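Local structure of peptidoglycan-recognition protein LC (Drosophila melanogaster, 2F2L) at residues V27-T32 with F100-S105; G80-G85 with L129-P134; T108-A113 with A153-A158; K114-T119 with A158-W163. The protein is the extracellular recognition domain of a membrane receptor that activates the imd/Relish immune pathway in response to peptidoglycan and lipopolysaccharide of Gram-negative bacteria. One frame throughout, in Å; residues are numbered along the deposited sequence. Where two conformers were deposited one is given.

Contact 1: V27-T32 with F100-S105; sequences VIALPT and FAYIGS
The Phe-100 ring takes a methyl of Val-27 on one face: CG1 stands over the ring centre, 3.7 Å from the centroid and only 7° off the normal, a CH-pi contact. The Tyr-102 ring meets the same strand otherwise, with Leu-30 O at its edge, in the ring plane. Both rings belong to strand 98-102, paired in parallel with strand 24-31 inside the central mixed sheet of the peptidoglycan-recognition fold, an amidase-2 relative. Helix 113-128 covers this face: Leu-122 and Leu-123 pack on Phe-100, Leu-123 also on Val-27, and Gln-115 on Tyr-102. The reverse face carries Leu-30 and Ala-101, close to Phe-151 and Tyr-65. Pairing begins with Phe-100 N to Ile-28 O at 2.9 Å; Leu-30 then bonds strand 98-102 through both its N and its O, from N to Phe-100 O (3.1 Å) and through O to Tyr-102 N (2.8 Å). Pro-31, which has no N-H, suits this strand because its nitrogen faces away from 98-102, and the next donor needed here is Thr-32 N, bonded to Tyr-102 O. Val-27 reaches the ring because CG1 lies anti to the backbone N (chi1 -180°). At the end of the strand pair the hydroxyl of Thr-32 takes over from the backbone and also bonds Ser-34 OG. Gly-104 has phi 140°, where a beta carbon would press on the preceding carbonyl oxygen, so glycine fits; its N-H reaches Thr-32 OG1 at 2.9 Å, while Thr-32 CG2 rests 3.8 Å from Ala-101 CB.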
loop_
_atom_site.group_PDB
_atom_site.type_symbol
_atom_site.label_atom_id
_atom_site.label_comp_id
_atom_site.label_asym_id
_atom_site.label_seq_id
_atom_site.Cartn_x
_atom_site.Cartn_y
_atom_site.Cartn_z
ATOM N N VAL A 27 13.362 -5.548 -21.926
ATOM C CA VAL A 27 12.711 -5.874 -20.658
ATOM C C VAL A 27 13.801 -6.304 -19.685
ATOM O O VAL A 27 14.656 -7.132 -20.036
ATOM C CB VAL A 27 11.652 -6.995 -20.831
ATOM C CG1 VAL A 27 10.967 -7.322 -19.498
ATOM C CG2 VAL A 27 10.634 -6.581 -21.857
ATOM N N ILE A 28 13.792 -5.738 -18.474
ATOM C CA ILE A 28 14.874 -5.940 -17.499
ATOM C C ILE A 28 14.374 -6.648 -16.244
ATOM O O ILE A 28 13.361 -6.236 -15.630
ATOM C CB ILE A 28 15.515 -4.594 -17.096
ATOM C CG1 ILE A 28 16.160 -3.928 -18.319
ATOM C CG2 ILE A 28 16.584 -4.788 -16.029
ATOM C CD1 ILE A 28 16.421 -2.449 -18.134
ATOM N N ALA A 29 15.081 -7.710 -15.858
ATOM C CA ALA A 29 14.736 -8.457 -14.654
ATOM C C ALA A 29 15.568 -7.970 -13.468
ATOM O O ALA A 29 16.740 -7.639 -13.619
ATOM C CB ALA A 29 14.911 -9.947 -14.871
ATOM N N LEU A 30 14.929 -7.876 -12.309
ATOM C CA LEU A 30 15.586 -7.424 -11.093
ATOM C C LEU A 30 15.033 -8.183 -9.878
ATOM O O LEU A 30 13.878 -8.599 -9.878
ATOM C CB LEU A 30 15.377 -5.919 -10.853
ATOM C CG LEU A 30 15.628 -4.896 -11.960
ATOM C CD1 LEU A 30 14.341 -4.538 -12.678
ATOM C CD2 LEU A 30 16.251 -3.644 -11.381
ATOM N N PRO A 31 15.857 -8.348 -8.834
ATOM C CA PRO A 31 15.351 -8.840 -7.556
ATOM C C PRO A 31 14.803 -7.678 -6.719
ATOM O O PRO A 31 15.253 -6.542 -6.879
ATOM C CB PRO A 31 16.603 -9.429 -6.910
ATOM C CG PRO A 31 17.693 -8.524 -7.396
ATOM C CD PRO A 31 17.302 -8.090 -8.783
ATOM N N THR A 32 13.849 -7.937 -5.835
ATOM C CA THR A 32 13.408 -6.869 -4.926
ATOM C C THR A 32 14.333 -6.791 -3.705
ATOM O O THR A 32 14.366 -5.775 -3.003
ATOM C CB THR A 32 11.923 -7.047 -4.468
ATOM O OG1 THR A 32 11.756 -8.313 -3.817
ATOM C CG2 THR A 32 10.990 -6.954 -5.634
ATOM N N PHE A 100 10.579 -5.986 -14.742
ATOM C CA PHE A 100 9.884 -7.035 -14.001
ATOM C C PHE A 100 10.730 -7.281 -12.766
ATOM O O PHE A 100 11.858 -7.748 -12.877
ATOM C CB PHE A 100 9.791 -8.374 -14.761
ATOM C CG PHE A 100 8.965 -8.349 -16.023
ATOM C CD1 PHE A 100 8.245 -7.237 -16.426
ATOM C CD2 PHE A 100 8.911 -9.488 -16.817
ATOM C CE1 PHE A 100 7.486 -7.265 -17.592
ATOM C CE2 PHE A 100 8.169 -9.509 -17.980
ATOM C CZ PHE A 100 7.459 -8.406 -18.370
ATOM N N ALA A 101 10.186 -6.968 -11.594
ATOM C CA ALA A 101 10.884 -7.226 -10.338
ATOM C C ALA A 101 10.371 -8.542 -9.746
ATOM O O ALA A 101 9.164 -8.788 -9.706
ATOM C CB ALA A 101 10.663 -6.107 -9.370
ATOM N N TYR A 102 11.295 -9.372 -9.279
ATOM C CA TYR A 102 10.956 -10.671 -8.716
ATOM C C TYR A 102 10.983 -10.518 -7.204
ATOM O O TYR A 102 11.977 -10.093 -6.638
ATOM C CB TYR A 102 11.913 -11.755 -9.285
ATOM C CG TYR A 102 11.569 -11.983 -10.743
ATOM C CD1 TYR A 102 10.708 -13.001 -11.115
ATOM C CD2 TYR A 102 11.985 -11.084 -11.727
ATOM C CE1 TYR A 102 10.335 -13.185 -12.442
ATOM C CE2 TYR A 102 11.606 -11.242 -13.055
ATOM C CZ TYR A 102 10.782 -12.296 -13.409
ATOM O OH TYR A 102 10.389 -12.447 -14.726
ATOM N N ILE A 103 9.858 -10.814 -6.559
ATOM C CA ILE A 103 9.740 -10.594 -5.117
ATOM C C ILE A 103 10.532 -11.652 -4.359
ATOM O O ILE A 103 10.182 -12.826 -4.363
ATOM C CB ILE A 103 8.294 -10.580 -4.638
ATOM C CG1 ILE A 103 7.514 -9.499 -5.390
ATOM C CG2 ILE A 103 8.236 -10.350 -3.114
ATOM C CD1 ILE A 103 6.031 -9.587 -5.224
ATOM N N GLY A 104 11.603 -11.211 -3.709
ATOM C CA GLY A 104 12.507 -12.111 -3.010
ATOM C C GLY A 104 13.954 -11.700 -3.195
ATOM O O GLY A 104 14.250 -10.627 -3.700
ATOM N N SER A 105 14.850 -12.583 -2.777
ATOM C CA SER A 105 16.289 -12.419 -2.931
ATOM C C SER A 105 16.788 -13.715 -3.573
ATOM O O SER A 105 16.466 -14.798 -3.076
ATOM C CB SER A 105 16.943 -12.211 -1.565
ATOM O OG SER A 105 18.306 -11.822 -1.722
#

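Contact 2: G80-G85 with L129-P134; sequences GWNKMG and LGKIAP. With SO4 (sulfate ion), chain E.
The two backbones come nearest at Trp-81 and Lys-131, whose CA atoms are 6.5 Å apart, an irregular loop facing the chain just beyond the Schellman motif at Gly-130 (phi 79°) that ends helix 113-128. Lys-131 lays its aliphatic chain across the indole of Trp-81 at about a right angle. Its CG sits 3.4 Å above the indole plane, toward the rim, and its CB is 3.7 Å from Trp-81 CE3. A bend at chi2 (-57°), followed by an extended run, carries the lysine past Trp-81 CB, which CE approaches to 3.7 Å, and on to Asn-82. There NZ donates to Asn-82 OD1 at 2.8 Å, in the amide plane and on a lone pair. Lysine suits the position because its methylenes cover an aromatic ring while its ammonium end stays at the surface. Two branched side chains add smaller contacts on the indole: Leu-129 CD1 is 3.9 Å from NE1, and Ile-132 CD1 is 4.0 Å from CZ3. Inward, Trp-81 meets Phe-67, Leu-98 and Leu-122, so the tryptophan packs its loop against the sheet and helix 113-128. Further along the loop, Lys-83 NZ bonds a sulfate oxygen, O2, at 2.8 Å and pairs with Asp-19 in a salt bridge; the anion probably came from the crystallisation liquor. The chemistry implies a mixed contact: dispersion over the indole supplies most of the touching, and the one polar link joins a charged ammonium to a neutral amide oxygen, a charge-dipole hydrogen bond rather than a salt bridge.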
loop_
_atom_site.group_PDB
_atom_site.type_symbol
_atom_site.label_atom_id
_atom_site.label_comp_id
_atom_site.label_asym_id
_atom_site.label_seq_id
_atom_site.Cartn_x
_atom_site.Cartn_y
_atom_site.Cartn_z
ATOM N N GLY A 80 2.894 -0.220 -14.344
ATOM C CA GLY A 80 2.152 -0.716 -15.497
ATOM C C GLY A 80 2.896 -0.618 -16.812
ATOM O O GLY A 80 4.096 -0.335 -16.850
ATOM N N TRP A 81 2.152 -0.859 -17.895
ATOM C CA TRP A 81 2.689 -0.945 -19.252
ATOM C C TRP A 81 3.143 0.385 -19.813
ATOM O O TRP A 81 4.043 0.427 -20.643
ATOM C CB TRP A 81 1.631 -1.499 -20.220
ATOM C CG TRP A 81 1.254 -2.915 -20.002
ATOM C CD1 TRP A 81 0.022 -3.390 -19.662
ATOM C CD2 TRP A 81 2.110 -4.059 -20.127
ATOM N NE1 TRP A 81 0.059 -4.759 -19.554
ATOM C CE2 TRP A 81 1.329 -5.196 -19.841
ATOM C CE3 TRP A 81 3.462 -4.231 -20.456
ATOM C CZ2 TRP A 81 1.855 -6.495 -19.873
ATOM C CZ3 TRP A 81 3.984 -5.520 -20.493
ATOM C CH2 TRP A 81 3.184 -6.633 -20.202
ATOM N N ASN A 82 2.499 1.468 -19.391
ATOM C CA ASN A 82 2.595 2.717 -20.128
ATOM C C ASN A 82 3.458 3.776 -19.500
ATOM O O ASN A 82 3.724 4.776 -20.138
ATOM C CB ASN A 82 1.204 3.288 -20.347
ATOM C CG ASN A 82 0.309 2.347 -21.101
ATOM O OD1 ASN A 82 0.750 1.636 -22.008
ATOM N ND2 ASN A 82 -0.965 2.342 -20.741
ATOM N N LYS A 83 3.887 3.566 -18.256
ATOM C CA LYS A 83 4.647 4.579 -17.517
ATOM C C LYS A 83 6.107 4.172 -17.317
ATOM O O LYS A 83 6.419 3.002 -17.105
ATOM C CB LYS A 83 3.988 4.855 -16.158
ATOM C CG LYS A 83 2.636 5.557 -16.236
ATOM C CD LYS A 83 2.769 6.964 -16.805
ATOM C CE LYS A 83 1.498 7.781 -16.636
ATOM N NZ LYS A 83 1.656 9.127 -17.264
ATOM N N MET A 84 6.991 5.164 -17.388
ATOM C CA MET A 84 8.415 4.949 -17.203
ATOM C C MET A 84 8.726 4.517 -15.747
ATOM O O MET A 84 8.236 5.118 -14.776
ATOM C CB MET A 84 9.137 6.243 -17.548
ATOM C CG MET A 84 10.608 6.125 -17.785
ATOM S SD MET A 84 11.286 7.719 -18.316
ATOM C CE MET A 84 11.432 8.531 -16.754
ATOM N N GLY A 85 9.492 3.439 -15.615
ATOM C CA GLY A 85 9.960 2.977 -14.333
ATOM C C GLY A 85 11.179 3.745 -13.880
ATOM O O GLY A 85 11.639 4.669 -14.557
ATOM N N LEU A 129 -0.189 -6.697 -26.818
ATOM C CA LEU A 129 -0.783 -5.396 -26.535
ATOM C C LEU A 129 -0.018 -4.219 -27.148
ATOM O O LEU A 129 -0.422 -3.073 -26.971
ATOM C CB LEU A 129 -0.923 -5.192 -25.015
ATOM C CG LEU A 129 -1.913 -6.113 -24.285
ATOM C CD1 LEU A 129 -1.804 -5.880 -22.786
ATOM C CD2 LEU A 129 -3.359 -5.917 -24.749
ATOM N N GLY A 130 1.070 -4.491 -27.868
ATOM C CA GLY A 130 1.884 -3.429 -28.490
ATOM C C GLY A 130 2.840 -2.697 -27.533
ATOM O O GLY A 130 3.372 -1.634 -27.867
ATOM N N LYS A 131 3.083 -3.276 -26.364
ATOM C CA LYS A 131 3.955 -2.670 -25.343
ATOM C C LYS A 131 5.406 -3.123 -25.488
ATOM O O LYS A 131 6.347 -2.388 -25.140
ATOM C CB LYS A 131 3.468 -3.036 -23.929
ATOM C CG LYS A 131 1.964 -2.866 -23.702
ATOM C CD LYS A 131 1.467 -1.447 -23.997
ATOM C CE LYS A 131 0.000 -1.249 -23.544
ATOM N NZ LYS A 131 -0.516 0.091 -23.924
ATOM N N ILE A 132 5.581 -4.358 -25.966
ATOM C CA ILE A 132 6.916 -4.958 -26.125
ATOM C C ILE A 132 7.112 -5.294 -27.600
ATOM O O ILE A 132 6.224 -5.883 -28.208
ATOM C CB ILE A 132 7.053 -6.223 -25.250
ATOM C CG1 ILE A 132 6.862 -5.857 -23.777
ATOM C CG2 ILE A 132 8.410 -6.877 -25.456
ATOM C CD1 ILE A 132 6.868 -7.047 -22.838
ATOM N N ALA A 133 8.250 -4.912 -28.183
ATOM C CA ALA A 133 8.513 -5.206 -29.601
ATOM C C ALA A 133 8.661 -6.729 -29.776
ATOM O O ALA A 133 9.254 -7.374 -28.906
ATOM C CB ALA A 133 9.770 -4.492 -30.075
ATOM N N PRO A 134 8.099 -7.310 -30.865
ATOM C CA PRO A 134 8.274 -8.757 -31.082
ATOM C C PRO A 134 9.728 -9.235 -30.961
ATOM O O PRO A 134 9.965 -10.345 -30.518
ATOM C CB PRO A 134 7.740 -8.986 -32.507
ATOM C CG PRO A 134 6.828 -7.852 -32.784
ATOM C CD PRO A 134 7.254 -6.691 -31.905
HETATM S S SO4 E . -0.858 11.355 -19.615
HETATM O O1 SO4 E . 0.216 11.455 -20.601
HETATM O O2 SO4 E . -0.367 10.743 -18.378
HETATM O O3 SO4 E . -1.948 10.549 -20.154
HETATM O O4 SO4 E . -1.347 12.697 -19.307
#

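Contact 3: T108-A113 with A153-A158; sequences TIQPSA and ADALYA
Ala-155 presses its methyl into the backbone of the opposing loop: CB lies 3.2 Å from Ile-109 O and 3.6 Å from Thr-108 O. In the peptidoglycan-recognition fold this joins the loop leading from strand 98-102 into helix 113-128 to the short helix 154-158 near the C terminus. Such closeness suits alanine, the smallest side chain with a beta carbon, and no hydrogen bond links the two segments. Beside it, Pro-111 leans on the same helical turn. Its CD is 3.8 Å from Leu-156 CA, and its CG meets Leu-156 CD1 at 3.9 Å, the two side chains crossing at about a right angle. Leu-156 holds CG anti to its nitrogen (chi1 171°), and this brings the isobutyl group beside the proline ring. Phe-106 touches both Pro-111 and Leu-156 and bonds through its backbone to Ala-155, adding a third apolar side chain to the cluster. The next shell positions both segments. Ala-153 occupies the N-cap position of the short helix, and its carbonyl receives Tyr-157 N at 3.1 Å; the Tyr-157 hydroxyl is held in turn by Phe-151 O and Ser-141 OG. On the loop side a rigid proline precedes Ser-112, the N-cap of helix 113-128, whose OG caps a backbone N of the first turn and also bonds Gly-71 O. Ile-109 and Ser-112 lie against the N-acetylglucosamine borne by Asn-36. The cap is reciprocated, as in a capping box: Gln-115 OE1 accepts the backbone N-H of Ser-112.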
loop_
_atom_site.group_PDB
_atom_site.type_symbol
_atom_site.label_atom_id
_atom_site.label_comp_id
_atom_site.label_asym_id
_atom_site.label_seq_id
_atom_site.Cartn_x
_atom_site.Cartn_y
_atom_site.Cartn_z
ATOM N N THR A 108 21.327 -17.186 -4.340
ATOM C CA THR A 108 21.450 -18.644 -4.368
ATOM C C THR A 108 20.109 -19.367 -4.470
ATOM O O THR A 108 20.042 -20.483 -4.969
ATOM C CB THR A 108 22.210 -19.172 -3.127
ATOM O OG1 THR A 108 21.631 -18.636 -1.933
ATOM C CG2 THR A 108 23.675 -18.774 -3.191
ATOM N N ILE A 109 19.044 -18.739 -3.987
ATOM C CA ILE A 109 17.719 -19.340 -4.026
ATOM C C ILE A 109 17.091 -19.098 -5.397
ATOM O O ILE A 109 17.165 -17.988 -5.933
ATOM C CB ILE A 109 16.820 -18.747 -2.928
ATOM C CG1 ILE A 109 17.411 -19.066 -1.548
ATOM C CG2 ILE A 109 15.383 -19.278 -3.064
ATOM C CD1 ILE A 109 16.839 -18.214 -0.413
ATOM N N GLN A 110 16.483 -20.139 -5.962
ATOM C CA GLN A 110 15.828 -20.030 -7.265
ATOM C C GLN A 110 14.418 -19.480 -7.118
ATOM O O GLN A 110 13.783 -19.673 -6.074
ATOM C CB GLN A 110 15.767 -21.395 -7.948
ATOM C CG GLN A 110 17.131 -21.944 -8.307
ATOM C CD GLN A 110 17.059 -23.306 -8.957
ATOM O OE1 GLN A 110 17.347 -24.324 -8.325
ATOM N NE2 GLN A 110 16.671 -23.335 -10.226
ATOM N N PRO A 111 13.924 -18.778 -8.156
ATOM C CA PRO A 111 12.509 -18.435 -8.205
ATOM C C PRO A 111 11.651 -19.684 -8.274
ATOM O O PRO A 111 12.156 -20.759 -8.609
ATOM C CB PRO A 111 12.382 -17.628 -9.508
ATOM C CG PRO A 111 13.585 -17.970 -10.298
ATOM C CD PRO A 111 14.656 -18.231 -9.312
ATOM N N SER A 112 10.370 -19.559 -7.952
ATOM C CA SER A 112 9.478 -20.717 -7.998
ATOM C C SER A 112 9.107 -20.971 -9.459
ATOM O O SER A 112 9.256 -20.090 -10.292
ATOM C CB SER A 112 8.236 -20.463 -7.151
ATOM O OG SER A 112 7.445 -19.437 -7.711
ATOM N N ALA A 113 8.622 -22.168 -9.772
ATOM C CA ALA A 113 8.228 -22.499 -11.147
ATOM C C ALA A 113 7.081 -21.607 -11.616
ATOM O O ALA A 113 6.931 -21.338 -12.807
ATOM C CB ALA A 113 7.836 -23.971 -11.251
ATOM N N ALA A 153 21.695 -11.336 -8.563
ATOM C CA ALA A 153 20.710 -12.378 -8.332
ATOM C C ALA A 153 20.989 -13.542 -9.272
ATOM O O ALA A 153 20.184 -13.856 -10.138
ATOM C CB ALA A 153 19.308 -11.841 -8.555
ATOM N N ASP A 154 22.144 -14.173 -9.080
ATOM C CA ASP A 154 22.633 -15.242 -9.962
ATOM C C ASP A 154 21.594 -16.339 -10.211
ATOM O O ASP A 154 21.430 -16.787 -11.341
ATOM C CB ASP A 154 23.911 -15.868 -9.382
ATOM C CG ASP A 154 25.145 -14.994 -9.574
ATOM O OD1 ASP A 154 25.018 -13.875 -10.112
ATOM O OD2 ASP A 154 26.262 -15.439 -9.198
ATOM N N ALA A 155 20.881 -16.761 -9.168
ATOM C CA ALA A 155 19.951 -17.883 -9.305
ATOM C C ALA A 155 18.696 -17.505 -10.092
ATOM O O ALA A 155 18.122 -18.336 -10.795
ATOM C CB ALA A 155 19.602 -18.462 -7.954
ATOM N N LEU A 156 18.273 -16.252 -9.987
ATOM C CA LEU A 156 17.156 -15.754 -10.791
ATOM C C LEU A 156 17.540 -15.751 -12.270
ATOM O O LEU A 156 16.834 -16.335 -13.101
ATOM C CB LEU A 156 16.751 -14.335 -10.346
ATOM C CG LEU A 156 15.740 -13.574 -11.208
ATOM C CD1 LEU A 156 14.393 -14.276 -11.210
ATOM C CD2 LEU A 156 15.597 -12.140 -10.732
ATOM N N TYR A 157 18.666 -15.116 -12.589
ATOM C CA TYR A 157 19.041 -14.904 -13.991
ATOM C C TYR A 157 19.406 -16.203 -14.715
ATOM O O TYR A 157 19.140 -16.336 -15.903
ATOM C CB TYR A 157 20.191 -13.904 -14.098
ATOM C CG TYR A 157 19.904 -12.590 -13.399
ATOM C CD1 TYR A 157 18.697 -11.920 -13.599
ATOM C CD2 TYR A 157 20.843 -12.008 -12.548
ATOM C CE1 TYR A 157 18.435 -10.713 -12.981
ATOM C CE2 TYR A 157 20.578 -10.801 -11.905
ATOM C CZ TYR A 157 19.374 -10.164 -12.129
ATOM O OH TYR A 157 19.094 -8.965 -11.505
ATOM N N ALA A 158 19.989 -17.150 -13.979
ATOM C CA ALA A 158 20.312 -18.480 -14.512
ATOM C C ALA A 158 19.064 -19.227 -14.981
ATOM O O ALA A 158 19.133 -20.035 -15.902
ATOM C CB ALA A 158 21.050 -19.302 -13.461
#

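Contact 4: K114-T119 with A158-W163; sequences KQLSVT and ASFANW. With HSQ (2-acetylamino-2-deoxy-alpha-L-idopyranose), chain D.
Ser-159 begins the contact by setting its CB 3.6 Å from Leu-116 CD2. The small serine lets the leucine come close, and its hydroxyl bonds back to Ala-155 O of the preceding helical turn. Phe-160 follows, its CE1 touching Leu-116 CD2 at 3.7 Å and Thr-119 CG2 at 4.1 Å; Phe-138 and Trp-166 meet the ring too. From Phe-160 the chain makes a type I turn, closed by Trp-163 N to Phe-160 O. On that turn, the exposed Asn-162 carries a sugar, its ND2 bonded covalently to C1 of the acetamido-idopyranose. Trp-163 then folds back: Phe-160 CD1 lies 3.5 Å above its plane, toward the rim. The far edge of the indole reaches helix 113-128, with Leu-116 O in the ring plane 3.4 Å from CH2 and Thr-119 CG2 3.8 Å from CZ3. Thr-119 can serve two environments: with chi1 -60° placing OG1 beside the backbone N, CG2 lies anti to that N, and the methyl faces the aromatics while OG1 donates to Gln-115 O and also bonds Tyr-102 OH. No hydrogen bond crosses the contact: it is mainly apolar packing, with a carbonyl oxygen at the indole edge, while the Ser-159 and Thr-119 hydroxyls bond partners not across it.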
loop_
_atom_site.group_PDB
_atom_site.type_symbol
_atom_site.label_atom_id
_atom_site.label_comp_id
_atom_site.label_asym_id
_atom_site.label_seq_id
_atom_site.Cartn_x
_atom_site.Cartn_y
_atom_site.Cartn_z
ATOM N N LYS A 114 6.259 -21.177 -10.662
ATOM C CA LYS A 114 5.168 -20.241 -10.920
ATOM C C LYS A 114 5.711 -18.900 -11.415
ATOM O O LYS A 114 5.238 -18.361 -12.416
ATOM C CB LYS A 114 4.358 -20.004 -9.647
ATOM C CG LYS A 114 3.697 -21.238 -9.030
ATOM C CD LYS A 114 3.352 -20.967 -7.566
ATOM C CE LYS A 114 2.440 -22.020 -6.971
ATOM N NZ LYS A 114 2.068 -21.662 -5.574
ATOM N N GLN A 115 6.715 -18.376 -10.718
ATOM C CA GLN A 115 7.339 -17.098 -11.086
ATOM C C GLN A 115 7.868 -17.110 -12.529
ATOM O O GLN A 115 7.736 -16.129 -13.264
ATOM C CB GLN A 115 8.490 -16.748 -10.124
ATOM C CG GLN A 115 8.071 -15.933 -8.926
ATOM C CD GLN A 115 9.199 -15.630 -7.964
ATOM O OE1 GLN A 115 9.974 -16.508 -7.609
ATOM N NE2 GLN A 115 9.269 -14.383 -7.499
ATOM N N LEU A 116 8.462 -18.233 -12.920
ATOM C CA LEU A 116 9.047 -18.392 -14.240
ATOM C C LEU A 116 7.984 -18.577 -15.306
ATOM O O LEU A 116 8.080 -17.984 -16.371
ATOM C CB LEU A 116 9.988 -19.597 -14.261
ATOM C CG LEU A 116 11.129 -19.595 -13.239
ATOM C CD1 LEU A 116 11.873 -20.918 -13.288
ATOM C CD2 LEU A 116 12.072 -18.412 -13.479
ATOM N N SER A 117 6.978 -19.409 -15.047
ATOM C CA SER A 117 5.926 -19.617 -16.049
ATOM C C SER A 117 5.090 -18.355 -16.307
ATOM O O SER A 117 4.738 -18.080 -17.457
ATOM C CB SER A 117 5.026 -20.787 -15.674
ATOM O OG SER A 117 4.573 -20.658 -14.346
ATOM N N VAL A 118 4.772 -17.581 -15.266
ATOM C CA VAL A 118 3.944 -16.381 -15.478
ATOM C C VAL A 118 4.719 -15.272 -16.210
ATOM O O VAL A 118 4.117 -14.436 -16.898
ATOM C CB VAL A 118 3.298 -15.836 -14.172
ATOM C CG1 VAL A 118 4.301 -15.087 -13.325
ATOM C CG2 VAL A 118 2.107 -14.939 -14.515
ATOM N N THR A 119 6.041 -15.272 -16.063
ATOM C CA THR A 119 6.907 -14.400 -16.844
ATOM C C THR A 119 6.732 -14.609 -18.335
ATOM O O THR A 119 6.727 -13.642 -19.086
ATOM C CB THR A 119 8.383 -14.624 -16.490
ATOM O OG1 THR A 119 8.594 -14.350 -15.098
ATOM C CG2 THR A 119 9.284 -13.747 -17.321
ATOM N N ALA A 158 19.989 -17.150 -13.979
ATOM C CA ALA A 158 20.312 -18.480 -14.512
ATOM C C ALA A 158 19.064 -19.227 -14.981
ATOM O O ALA A 158 19.133 -20.035 -15.902
ATOM C CB ALA A 158 21.050 -19.302 -13.461
ATOM N N SER A 159 17.925 -18.930 -14.352
ATOM C CA SER A 159 16.640 -19.542 -14.712
ATOM C C SER A 159 16.114 -19.125 -16.093
ATOM O O SER A 159 15.285 -19.829 -16.676
ATOM C CB SER A 159 15.590 -19.231 -13.632
ATOM O OG SER A 159 16.109 -19.511 -12.332
ATOM N N PHE A 160 16.588 -17.988 -16.607
ATOM C CA PHE A 160 16.213 -17.507 -17.944
ATOM C C PHE A 160 17.306 -17.711 -18.993
ATOM O O PHE A 160 17.124 -17.371 -20.157
ATOM C CB PHE A 160 15.892 -16.009 -17.902
ATOM C CG PHE A 160 14.838 -15.641 -16.915
ATOM C CD1 PHE A 160 13.571 -16.187 -17.002
ATOM C CD2 PHE A 160 15.107 -14.724 -15.912
ATOM C CE1 PHE A 160 12.588 -15.835 -16.101
ATOM C CE2 PHE A 160 14.136 -14.360 -15.012
ATOM C CZ PHE A 160 12.867 -14.910 -15.104
ATOM N N ALA A 161 18.430 -18.283 -18.586
ATOM C CA ALA A 161 19.622 -18.355 -19.445
ATOM C C ALA A 161 19.406 -19.049 -20.792
ATOM O O ALA A 161 20.016 -18.659 -21.786
ATOM C CB ALA A 161 20.779 -19.006 -18.685
ATOM N N ASN A 162 18.537 -20.056 -20.834
ATOM C CA ASN A 162 18.227 -20.754 -22.092
ATOM C C ASN A 162 17.012 -20.234 -22.871
ATOM O O ASN A 162 16.636 -20.823 -23.877
ATOM C CB ASN A 162 18.136 -22.284 -21.890
ATOM C CG ASN A 162 17.075 -22.719 -20.871
ATOM O OD1 ASN A 162 16.352 -21.903 -20.296
ATOM N ND2 ASN A 162 17.035 -24.033 -20.608
ATOM N N TRP A 163 16.423 -19.112 -22.446
ATOM C CA TRP A 163 15.273 -18.550 -23.155
ATOM C C TRP A 163 15.736 -17.806 -24.397
ATOM O O TRP A 163 16.733 -17.093 -24.360
ATOM C CB TRP A 163 14.487 -17.591 -22.260
ATOM C CG TRP A 163 13.751 -18.246 -21.144
ATOM C CD1 TRP A 163 14.020 -19.458 -20.566
ATOM C CD2 TRP A 163 12.632 -17.705 -20.443
ATOM N NE1 TRP A 163 13.123 -19.706 -19.551
ATOM C CE2 TRP A 163 12.260 -18.645 -19.455
ATOM C CE3 TRP A 163 11.902 -16.509 -20.550
ATOM C CZ2 TRP A 163 11.189 -18.425 -18.581
ATOM C CZ3 TRP A 163 10.836 -16.299 -19.681
ATOM C CH2 TRP A 163 10.495 -17.248 -18.712
HETATM C C1 HSQ D . 15.773 -24.702 -20.860
HETATM C C2 HSQ D . 14.633 -24.883 -21.853
HETATM C C3 HSQ D . 13.857 -26.206 -21.690
HETATM C C4 HSQ D . 14.366 -27.216 -20.647
HETATM C C5 HSQ D . 15.298 -26.630 -19.580
HETATM C C6 HSQ D . 14.982 -27.044 -18.142
HETATM C C7 HSQ D . 12.881 -23.333 -22.640
HETATM C C8 HSQ D . 11.591 -24.098 -22.808
HETATM N N2 HSQ D . 13.715 -23.758 -21.681
HETATM O O3 HSQ D . 13.797 -26.864 -22.944
HETATM O O4 HSQ D . 13.264 -27.873 -20.056
HETATM O O5 HSQ D . 15.299 -25.223 -19.633
HETATM O O6 HSQ D . 16.001 -26.531 -17.305
HETATM O O7 HSQ D . 13.130 -22.350 -23.351
#

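How the contacts relate
From the N terminus, past the edge strand 2-3, strand 24-31 enters the sheet, and contact 1 closes the long loop from 27-32 to 100-105. Contact 2 crosses it: its first segment, 80-85, lies inside that loop, its second, 129-134, beyond helix 113-128. Contacts 3 and 4 open after contact 1 has closed; they cross each other, cross contact 2, and share Ala-158. They gather at one end, about 9 Å between centres, where Pro-111 CG meets Leu-116 CD2, and contact 2 sits on the opposite side of the chain's centre from contact 3. Contact 1 touches all three: Ile-132 through Val-27, Leu-156 and Thr-119 through Tyr-102, tying sheet, long helix and C-terminal region together.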